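Local coordinates for beta-1,3-glucanosyltransferase (Rhizomucor miehei CAU432, PDB 4WTP), which belongs to glycosyl hydrolase family 17, a group of carbohydrate-active enzymes built on an eightfold beta/alpha barrel, at residues D58-K63 and Q88-R93; V69-L74 and M92-G97; L82-T87 and N120-V125. One frame throughout, in Å; residues are numbered along the deposited sequence. Where two conformers were deposited one is given.

Interaction 1: D58-K63 and Q88-R93; sequences DFNVLK and QALGMR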
loop_
_atom_site.group_PDB
_atom_site.type_symbol
_atom_site.label_atom_id
_atom_site.label_comp_id
_atom_site.label_asym_id
_atom_site.label_seq_id
_atom_site.Cartn_x
_atom_site.Cartn_y
_atom_site.Cartn_z
ATOM N N ASP A 58 1.673 12.120 -12.775
ATOM C CA ASP A 58 0.885 11.594 -11.663
ATOM C C ASP A 58 1.498 11.934 -10.305
ATOM O O ASP A 58 0.808 12.363 -9.395
ATOM C CB ASP A 58 0.789 10.091 -11.778
ATOM C CG ASP A 58 -0.131 9.648 -12.889
ATOM O OD1 ASP A 58 -0.834 10.522 -13.466
ATOM O OD2 ASP A 58 -0.187 8.436 -13.145
ATOM N N PHE A 59 2.811 11.782 -10.182
ATOM C CA PHE A 59 3.463 12.054 -8.912
ATOM C C PHE A 59 3.479 13.516 -8.546
ATOM O O PHE A 59 3.364 13.856 -7.371
ATOM C CB PHE A 59 4.852 11.447 -8.876
ATOM C CG PHE A 59 4.868 9.966 -8.955
ATOM C CD1 PHE A 59 3.683 9.226 -8.910
ATOM C CD2 PHE A 59 6.082 9.285 -9.090
ATOM C CE1 PHE A 59 3.704 7.850 -8.998
ATOM C CE2 PHE A 59 6.107 7.897 -9.173
ATOM C CZ PHE A 59 4.922 7.172 -9.128
ATOM N N ASN A 60 3.611 14.400 -9.552
ATOM C CA ASN A 60 3.495 15.820 -9.282
ATOM C C ASN A 60 2.121 16.202 -8.794
ATOM O O ASN A 60 1.976 17.106 -7.978
ATOM C CB ASN A 60 3.913 16.664 -10.519
ATOM C CG ASN A 60 5.397 16.968 -10.542
ATOM O OD1 ASN A 60 6.032 17.052 -9.491
ATOM N ND2 ASN A 60 5.957 17.099 -11.736
ATOM N N VAL A 61 1.092 15.506 -9.304
ATOM C CA VAL A 61 -0.268 15.739 -8.804
ATOM C C VAL A 61 -0.373 15.398 -7.310
ATOM O O VAL A 61 -1.091 16.046 -6.564
ATOM C CB VAL A 61 -1.341 15.010 -9.655
ATOM C CG1 VAL A 61 -2.676 14.915 -8.923
ATOM C CG2 VAL A 61 -1.480 15.687 -11.025
ATOM N N LEU A 62 0.383 14.368 -6.909
ATOM C CA LEU A 62 0.394 13.903 -5.508
ATOM C C LEU A 62 1.351 14.680 -4.600
ATOM O O LEU A 62 1.149 14.765 -3.381
ATOM C CB LEU A 62 0.764 12.416 -5.428
ATOM C CG LEU A 62 -0.176 11.474 -6.161
ATOM C CD1 LEU A 62 0.348 10.047 -6.052
ATOM C CD2 LEU A 62 -1.614 11.530 -5.641
ATOM N N LYS A 63 2.361 15.319 -5.208
ATOM C CA LYS A 63 3.436 15.972 -4.474
ATOM C C LYS A 63 3.003 17.033 -3.454
ATOM O O LYS A 63 3.642 17.158 -2.414
ATOM C CB LYS A 63 4.460 16.511 -5.483
ATOM C CG LYS A 63 5.782 16.904 -4.876
ATOM C CD LYS A 63 6.852 17.026 -5.955
ATOM C CE LYS A 63 8.074 17.720 -5.400
ATOM N NZ LYS A 63 9.105 17.710 -6.455
ATOM N N GLN A 88 12.703 9.606 -7.925
ATOM C CA GLN A 88 14.048 10.189 -7.719
ATOM C C GLN A 88 14.176 11.560 -8.383
ATOM O O GLN A 88 14.686 12.498 -7.773
ATOM C CB GLN A 88 15.164 9.245 -8.161
ATOM C CG GLN A 88 15.372 8.065 -7.195
ATOM C CD GLN A 88 16.057 6.851 -7.819
ATOM O OE1 GLN A 88 16.742 6.963 -8.838
ATOM N NE2 GLN A 88 15.863 5.676 -7.215
ATOM N N ALA A 89 13.606 11.670 -9.577
ATOM C CA ALA A 89 13.535 12.956 -10.284
ATOM C C ALA A 89 12.794 14.041 -9.487
ATOM O O ALA A 89 13.134 15.230 -9.557
ATOM C CB ALA A 89 12.904 12.774 -11.652
ATOM N N LEU A 90 11.781 13.626 -8.727
ATOM C CA LEU A 90 10.934 14.570 -7.987
ATOM C C LEU A 90 11.328 14.690 -6.534
ATOM O O LEU A 90 10.715 15.454 -5.778
ATOM C CB LEU A 90 9.456 14.177 -8.105
ATOM C CG LEU A 90 8.900 14.190 -9.528
ATOM C CD1 LEU A 90 7.431 13.801 -9.523
ATOM C CD2 LEU A 90 9.105 15.559 -10.156
ATOM N N GLY A 91 12.369 13.954 -6.138
ATOM C CA GLY A 91 12.844 14.010 -4.760
ATOM C C GLY A 91 11.892 13.296 -3.808
ATOM O O GLY A 91 11.818 13.652 -2.615
ATOM N N MET A 92 11.142 12.343 -4.353
ATOM C CA MET A 92 10.179 11.563 -3.567
ATOM C C MET A 92 10.766 10.222 -3.087
ATOM O O MET A 92 11.811 9.793 -3.574
ATOM C CB MET A 92 8.887 11.324 -4.384
ATOM C CG MET A 92 8.156 12.582 -4.879
ATOM S SD MET A 92 6.675 12.307 -5.923
ATOM C CE MET A 92 5.472 11.889 -4.629
ATOM N N ARG A 93 10.075 9.568 -2.150
ATOM C CA ARG A 93 10.495 8.256 -1.644
ATOM C C ARG A 93 9.519 7.169 -2.115
ATOM O O ARG A 93 8.430 7.504 -2.627
ATOM C CB ARG A 93 10.523 8.248 -0.118
ATOM C CG ARG A 93 11.080 9.495 0.545
ATOM C CD ARG A 93 12.575 9.445 0.609
ATOM N NE ARG A 93 13.077 8.236 1.270
ATOM C CZ ARG A 93 14.371 7.904 1.290
ATOM N NH1 ARG A 93 15.270 8.662 0.671
ATOM N NH2 ARG A 93 14.756 6.802 1.915
#
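The Phe59 ring and the Asn60 amide are the two flat groups that helix 52-62 brings to this contact. Met92 SD stands obliquely to the Phe59 ring, 5.2 Å from its centroid and 54° off the ring normal, a Met-aromatic contact. The sulfur comes closer to the root of that side chain, lying 3.6 Å from Phe59 CB. Beyond the two segments, Tyr42 meets the same ring edge-to-face, and Ala86, Thr87 and Val69 also pack on it. The amide of Asn60 crosses the Leu90 side chain at a slant, and its OD1 is 3.5 Å from both Leu90 CD1 and Leu90 CD2. CD1 is also wedged against Phe59, with Phe59 CB 3.6 Å from Leu90 CD1. Leu90 and Met92 were each modelled in two conformers, and the side-chain contacts described for each residue are those of one conformer.

In the beta/alpha barrel, helices 52-62 and 79-90 are neighbours on the outer layer, and the contact lies at their C-terminal ends. Helix 79-90 finishes in a Schellman motif: Gly91 has positive phi, and one of the two bonds back into the last turn is Gly91 N to Gln88 O at 3.2 Å. Lys63 reaches this end from just past helix 52-62. With CG anti to the backbone N (chi1 -166°) and the chain extended beyond it, Lys63 NZ donates to Leu90 O at 2.9 Å. The donor is tilted 16° from the carbonyl plane. The ammonium charge thereby sits where the helix dipole is probably negative, while the aliphatic CE of Lys63 passes 3.5 Å from Leu90 O.

Interaction 2: V69-L74 and M92-G97; sequences VRTFAL and MRIYLG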
loop_
_atom_site.group_PDB
_atom_site.type_symbol
_atom_site.label_atom_id
_atom_site.label_comp_id
_atom_site.label_asym_id
_atom_site.label_seq_id
_atom_site.Cartn_x
_atom_site.Cartn_y
_atom_site.Cartn_z
ATOM N N VAL A 69 5.316 7.228 -2.441
ATOM C CA VAL A 69 4.343 6.372 -3.112
ATOM C C VAL A 69 4.687 4.912 -2.895
ATOM O O VAL A 69 5.775 4.569 -2.394
ATOM C CB VAL A 69 4.201 6.668 -4.628
ATOM C CG1 VAL A 69 3.780 8.104 -4.858
ATOM C CG2 VAL A 69 5.527 6.379 -5.320
ATOM N N ARG A 70 3.767 4.025 -3.241
ATOM C CA ARG A 70 3.997 2.611 -3.137
ATOM C C ARG A 70 3.482 1.912 -4.377
ATOM O O ARG A 70 2.353 2.178 -4.805
ATOM C CB ARG A 70 3.316 2.014 -1.896
ATOM C CG ARG A 70 3.418 0.496 -1.712
ATOM C CD ARG A 70 2.343 -0.270 -2.501
ATOM N NE ARG A 70 2.348 -1.696 -2.194
ATOM C CZ ARG A 70 1.651 -2.252 -1.209
ATOM N NH1 ARG A 70 1.713 -3.570 -1.013
ATOM N NH2 ARG A 70 0.891 -1.504 -0.411
ATOM N N THR A 71 4.308 1.032 -4.936
ATOM C CA THR A 71 3.925 0.173 -6.072
ATOM C C THR A 71 3.710 -1.251 -5.623
ATOM O O THR A 71 4.286 -1.684 -4.640
ATOM C CB THR A 71 4.995 0.246 -7.192
ATOM O OG1 THR A 71 6.300 0.075 -6.619
ATOM C CG2 THR A 71 4.935 1.603 -7.863
ATOM N N PHE A 72 2.857 -1.982 -6.367
ATOM C CA PHE A 72 2.435 -3.313 -5.955
ATOM C C PHE A 72 3.223 -4.508 -6.516
ATOM O O PHE A 72 3.188 -5.590 -5.930
ATOM C CB PHE A 72 0.926 -3.526 -6.210
ATOM C CG PHE A 72 0.049 -2.762 -5.247
ATOM C CD1 PHE A 72 -0.272 -3.303 -4.019
ATOM C CD2 PHE A 72 -0.387 -1.481 -5.554
ATOM C CE1 PHE A 72 -1.066 -2.584 -3.113
ATOM C CE2 PHE A 72 -1.175 -0.755 -4.666
ATOM C CZ PHE A 72 -1.514 -1.316 -3.449
ATOM N N ALA A 73 3.942 -4.286 -7.617
ATOM C CA ALA A 73 4.646 -5.378 -8.289
ATOM C C ALA A 73 5.980 -4.860 -8.815
ATOM O O ALA A 73 6.116 -3.675 -9.084
ATOM C CB ALA A 73 3.817 -5.974 -9.433
ATOM N N LEU A 74 6.961 -5.756 -8.955
ATOM C CA LEU A 74 8.249 -5.356 -9.521
ATOM C C LEU A 74 8.232 -5.484 -11.032
ATOM O O LEU A 74 8.534 -4.503 -11.702
ATOM C CB LEU A 74 9.394 -6.197 -8.955
ATOM C CG LEU A 74 9.615 -6.117 -7.443
ATOM C CD1 LEU A 74 10.746 -7.062 -7.058
ATOM C CD2 LEU A 74 9.907 -4.710 -6.948
ATOM N N MET A 92 11.142 12.343 -4.353
ATOM C CA MET A 92 10.179 11.563 -3.567
ATOM C C MET A 92 10.766 10.222 -3.087
ATOM O O MET A 92 11.811 9.793 -3.574
ATOM C CB MET A 92 8.887 11.324 -4.384
ATOM C CG MET A 92 8.156 12.582 -4.879
ATOM S SD MET A 92 6.675 12.307 -5.923
ATOM C CE MET A 92 5.472 11.889 -4.629
ATOM N N ARG A 93 10.075 9.568 -2.150
ATOM C CA ARG A 93 10.495 8.256 -1.644
ATOM C C ARG A 93 9.519 7.169 -2.115
ATOM O O ARG A 93 8.430 7.504 -2.627
ATOM C CB ARG A 93 10.523 8.248 -0.118
ATOM C CG ARG A 93 11.080 9.495 0.545
ATOM C CD ARG A 93 12.575 9.445 0.609
ATOM N NE ARG A 93 13.077 8.236 1.270
ATOM C CZ ARG A 93 14.371 7.904 1.290
ATOM N NH1 ARG A 93 15.270 8.662 0.671
ATOM N NH2 ARG A 93 14.756 6.802 1.915
ATOM N N ILE A 94 9.857 5.899 -1.899
ATOM C CA ILE A 94 9.035 4.803 -2.422
ATOM C C ILE A 94 9.094 3.550 -1.558
ATOM O O ILE A 94 10.156 3.188 -1.046
ATOM C CB ILE A 94 9.405 4.477 -3.901
ATOM C CG1 ILE A 94 8.384 3.550 -4.539
ATOM C CG2 ILE A 94 10.836 3.964 -4.055
ATOM C CD1 ILE A 94 8.476 3.500 -6.067
ATOM N N TYR A 95 7.970 2.839 -1.432
ATOM C CA TYR A 95 7.961 1.446 -0.959
ATOM C C TYR A 95 7.762 0.600 -2.198
ATOM O O TYR A 95 6.823 0.828 -2.982
ATOM C CB TYR A 95 6.780 1.171 -0.015
ATOM C CG TYR A 95 7.024 1.541 1.428
ATOM C CD1 TYR A 95 7.078 2.876 1.845
ATOM C CD2 TYR A 95 7.162 0.540 2.390
ATOM C CE1 TYR A 95 7.289 3.199 3.194
ATOM C CE2 TYR A 95 7.361 0.841 3.712
ATOM C CZ TYR A 95 7.462 2.157 4.099
ATOM O OH TYR A 95 7.633 2.457 5.430
ATOM N N LEU A 96 8.643 -0.377 -2.401
ATOM C CA LEU A 96 8.496 -1.308 -3.518
ATOM C C LEU A 96 7.816 -2.590 -3.070
ATOM O O LEU A 96 8.291 -3.304 -2.188
ATOM C CB LEU A 96 9.880 -1.662 -4.068
ATOM C CG LEU A 96 10.706 -0.568 -4.730
ATOM C CD1 LEU A 96 12.060 -1.094 -5.216
ATOM C CD2 LEU A 96 9.939 0.008 -5.903
ATOM N N GLY A 97 6.681 -2.906 -3.697
ATOM C CA GLY A 97 5.975 -4.150 -3.420
ATOM C C GLY A 97 6.387 -5.207 -4.426
ATOM O O GLY A 97 6.601 -4.892 -5.620
HETATM O O HOH W 1 7.082 -2.431 -6.892
#
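Val69 and Ile94 face each other in a parallel pair of strands, 68-71 and 93-98, which with helix 79-90 form one beta-alpha-beta unit of the barrel. The short strand axes diverge by 19°. The register is held by Val69 N to Arg93 O, Tyr95 N to Val69 O and Thr71 N to Tyr95 O, the last nearly straight on to the carbonyl (C=O...N 173°).

Val69, Thr71, Ile94 and Leu96 point to the outward face, where helix 79-90 meets Val69, Thr71 and Ile94, and helix 52-62 also packs on Val69. Ile94 turns CG1 anti to its own N (chi1 -168°), which lays that atom over the neighbouring strand, 3.5 Å from Val69 O, with the two side chains crossing at a slant. Leu96 runs alongside Thr71 in the same direction, so that Leu96 CD2 comes to 3.7 Å from Thr71 OG1.

Arg70 and Tyr95 occupy the inner face, their side chains at about a right angle: Arg70 CG touches Tyr95 CB at 3.8 Å, and the tyrosine ring leads away until its OH meets Tyr38 and Lys220. The arginine chain bends at chi2. Its guanidinium is thereby brought against Phe72, whose CE1 lies 3.3 Å above the centre of the Arg70 guanidinium plane. Arg70 NH2 is hydrogen-bonded to Asn41 OD1, whereas Arg70 NE makes a weak bond to Thr71 O.

After Thr71 the regular pairing ends although the chains stay close: Gly97 N gives a weak bond to Thr71 O, and a water bridges the two segments. Held between the backbone N and the carbonyl carbon, Thr71 OG1 donates to this water at 2.6 Å; the water in turn donates to Ala73 O at 2.7 Å and to Gly97 O at 2.8 Å.

Interaction 3: L82-T87 and N120-V125; sequences LALAAT and NDVSNV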
loop_
_atom_site.group_PDB
_atom_site.type_symbol
_atom_site.label_atom_id
_atom_site.label_comp_id
_atom_site.label_asym_id
_atom_site.label_seq_id
_atom_site.Cartn_x
_atom_site.Cartn_y
_atom_site.Cartn_z
ATOM N N LEU A 82 10.533 2.204 -13.473
ATOM C CA LEU A 82 9.922 3.493 -13.845
ATOM C C LEU A 82 9.621 4.392 -12.642
ATOM O O LEU A 82 9.952 5.587 -12.638
ATOM C CB LEU A 82 8.644 3.281 -14.655
ATOM C CG LEU A 82 8.755 3.384 -16.180
ATOM C CD1 LEU A 82 9.889 2.526 -16.719
ATOM C CD2 LEU A 82 7.430 3.039 -16.838
ATOM N N ALA A 83 9.041 3.793 -11.590
ATOM C CA ALA A 83 8.688 4.568 -10.396
ATOM C C ALA A 83 9.909 5.069 -9.607
ATOM O O ALA A 83 9.904 6.162 -9.048
ATOM C CB ALA A 83 7.764 3.750 -9.514
ATOM N N LEU A 84 10.983 4.263 -9.623
ATOM C CA LEU A 84 12.261 4.690 -9.023
ATOM C C LEU A 84 12.788 5.963 -9.727
ATOM O O LEU A 84 13.186 6.914 -9.077
ATOM C CB LEU A 84 13.300 3.544 -9.061
ATOM C CG LEU A 84 13.080 2.445 -8.007
ATOM C CD1 LEU A 84 13.792 1.146 -8.383
ATOM C CD2 LEU A 84 13.536 2.947 -6.638
ATOM N N ALA A 85 12.730 5.973 -11.044
ATOM C CA ALA A 85 13.204 7.145 -11.802
ATOM C C ALA A 85 12.309 8.382 -11.607
ATOM O O ALA A 85 12.807 9.491 -11.367
ATOM C CB ALA A 85 13.366 6.797 -13.264
ATOM N N ALA A 86 10.988 8.168 -11.598
ATOM C CA ALA A 86 10.049 9.282 -11.416
ATOM C C ALA A 86 10.159 9.888 -10.018
ATOM O O ALA A 86 10.281 11.103 -9.875
ATOM C CB ALA A 86 8.643 8.809 -11.710
ATOM N N THR A 87 10.147 9.014 -8.986
ATOM C CA THR A 87 10.275 9.499 -7.614
ATOM C C THR A 87 11.626 10.223 -7.422
ATOM O O THR A 87 11.699 11.274 -6.794
ATOM C CB THR A 87 10.084 8.387 -6.552
ATOM O OG1 THR A 87 10.920 7.250 -6.844
ATOM C CG2 THR A 87 8.604 7.965 -6.481
ATOM N N ASN A 120 19.404 -0.229 -11.104
ATOM C CA ASN A 120 18.804 0.972 -10.548
ATOM C C ASN A 120 19.419 1.437 -9.263
ATOM O O ASN A 120 19.854 0.647 -8.419
ATOM C CB ASN A 120 17.303 0.730 -10.292
ATOM C CG ASN A 120 16.518 0.406 -11.561
ATOM O OD1 ASN A 120 16.435 -0.752 -11.951
ATOM N ND2 ASN A 120 15.971 1.421 -12.215
ATOM N N ASP A 121 19.390 2.754 -9.094
ATOM C CA ASP A 121 19.574 3.363 -7.799
ATOM C C ASP A 121 18.375 2.987 -6.899
ATOM O O ASP A 121 17.221 3.134 -7.334
ATOM C CB ASP A 121 19.634 4.875 -8.018
ATOM C CG ASP A 121 19.891 5.655 -6.756
ATOM O OD1 ASP A 121 20.125 5.075 -5.688
ATOM O OD2 ASP A 121 19.928 6.902 -6.874
ATOM N N VAL A 122 18.638 2.499 -5.695
ATOM C CA VAL A 122 17.533 2.123 -4.774
ATOM C C VAL A 122 17.617 2.923 -3.478
ATOM O O VAL A 122 17.071 2.527 -2.425
ATOM C CB VAL A 122 17.484 0.608 -4.449
ATOM C CG1 VAL A 122 17.080 -0.165 -5.688
ATOM C CG2 VAL A 122 18.811 0.114 -3.884
ATOM N N SER A 123 18.308 4.057 -3.537
ATOM C CA SER A 123 18.587 4.802 -2.310
ATOM C C SER A 123 17.365 5.471 -1.689
ATOM O O SER A 123 17.403 5.837 -0.520
ATOM C CB SER A 123 19.680 5.823 -2.566
ATOM O OG SER A 123 19.271 6.856 -3.442
ATOM N N ASN A 124 16.293 5.612 -2.465
ATOM C CA ASN A 124 15.100 6.274 -1.928
ATOM C C ASN A 124 14.014 5.294 -1.534
ATOM O O ASN A 124 12.861 5.693 -1.342
ATOM C CB ASN A 124 14.552 7.319 -2.888
ATOM C CG ASN A 124 13.950 6.709 -4.148
ATOM O OD1 ASN A 124 14.409 5.683 -4.674
ATOM N ND2 ASN A 124 12.872 7.358 -4.632
ATOM N N VAL A 125 14.383 4.025 -1.369
ATOM C CA VAL A 125 13.427 2.966 -1.068
ATOM C C VAL A 125 13.346 2.819 0.441
ATOM O O VAL A 125 14.343 2.520 1.116
ATOM C CB VAL A 125 13.853 1.619 -1.713
ATOM C CG1 VAL A 125 12.989 0.459 -1.228
ATOM C CG2 VAL A 125 13.805 1.702 -3.231
#
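The loop that leads from helix 104-119 into strand 125-132 of the barrel folds against the side of helix 79-90, where Leu84 and Thr87 receive it. Leu84 makes the apolar part of the contact. One methyl, CD1, rests 4.0 Å from Asn120 CB; the other, CD2, meets Val125 CG2 at 3.6 Å and Asn124 OD1 at 3.5 Å. Ile94 of the adjoining strand packs on Leu84 and Val125 as well.

The loop gets its shape from two turns. In an Asx turn, Asp121 OD1 accepts from Ser123 N at 3.0 Å, from above the carboxylate plane, and also from Ser123 OG, which comes from the same face but on the syn side. A type I turn from Val122 to Val125 follows and carries Asn124 toward the helix.

With CG set between the backbone N and the carbonyl carbon (chi1 69°), the Asn124 amide points at Thr87. Asn124 ND2 donates to Thr87 OG1 at 3.0 Å with an N-H...O angle of 148°, and the acceptor lies in the amide plane. Thr87 OG1 in turn donates to Ala83 O at 2.7 Å, a carbonyl that also takes the helical bond from Thr87 N. The second N-H of Asn124 serves Met92 O, and Asn124 OD1 accepts from Gln88 NE2.

Because the hydroxyl proton of Thr87 is spent on the helix backbone, its oxygen meets Asn124 as an acceptor. Together with the bonds to Met92 and Gln88, this fixes which end of the buried amide is nitrogen and which is oxygen.

From the N terminus, helix 52-62 supplies the first half of interaction 1, and strand 68-71 follows with the first half of interaction 2. Both loops close on one continuous run of chain, 88-97, where Met92 and Arg93 are common to the two; Phe59 and Leu62 also pack on Val69 between them. Interaction 3 starts on helix 79-90, inside both loops, and closes only at 120-125, so it crosses each of the others. Met92 N, 2.7 Å from Thr87 O in a probable hydrogen bond, ties interactions 1 and 2 to interaction 3. Together the three join two outer helices, two neighbouring strands and the entry to strand 125-132.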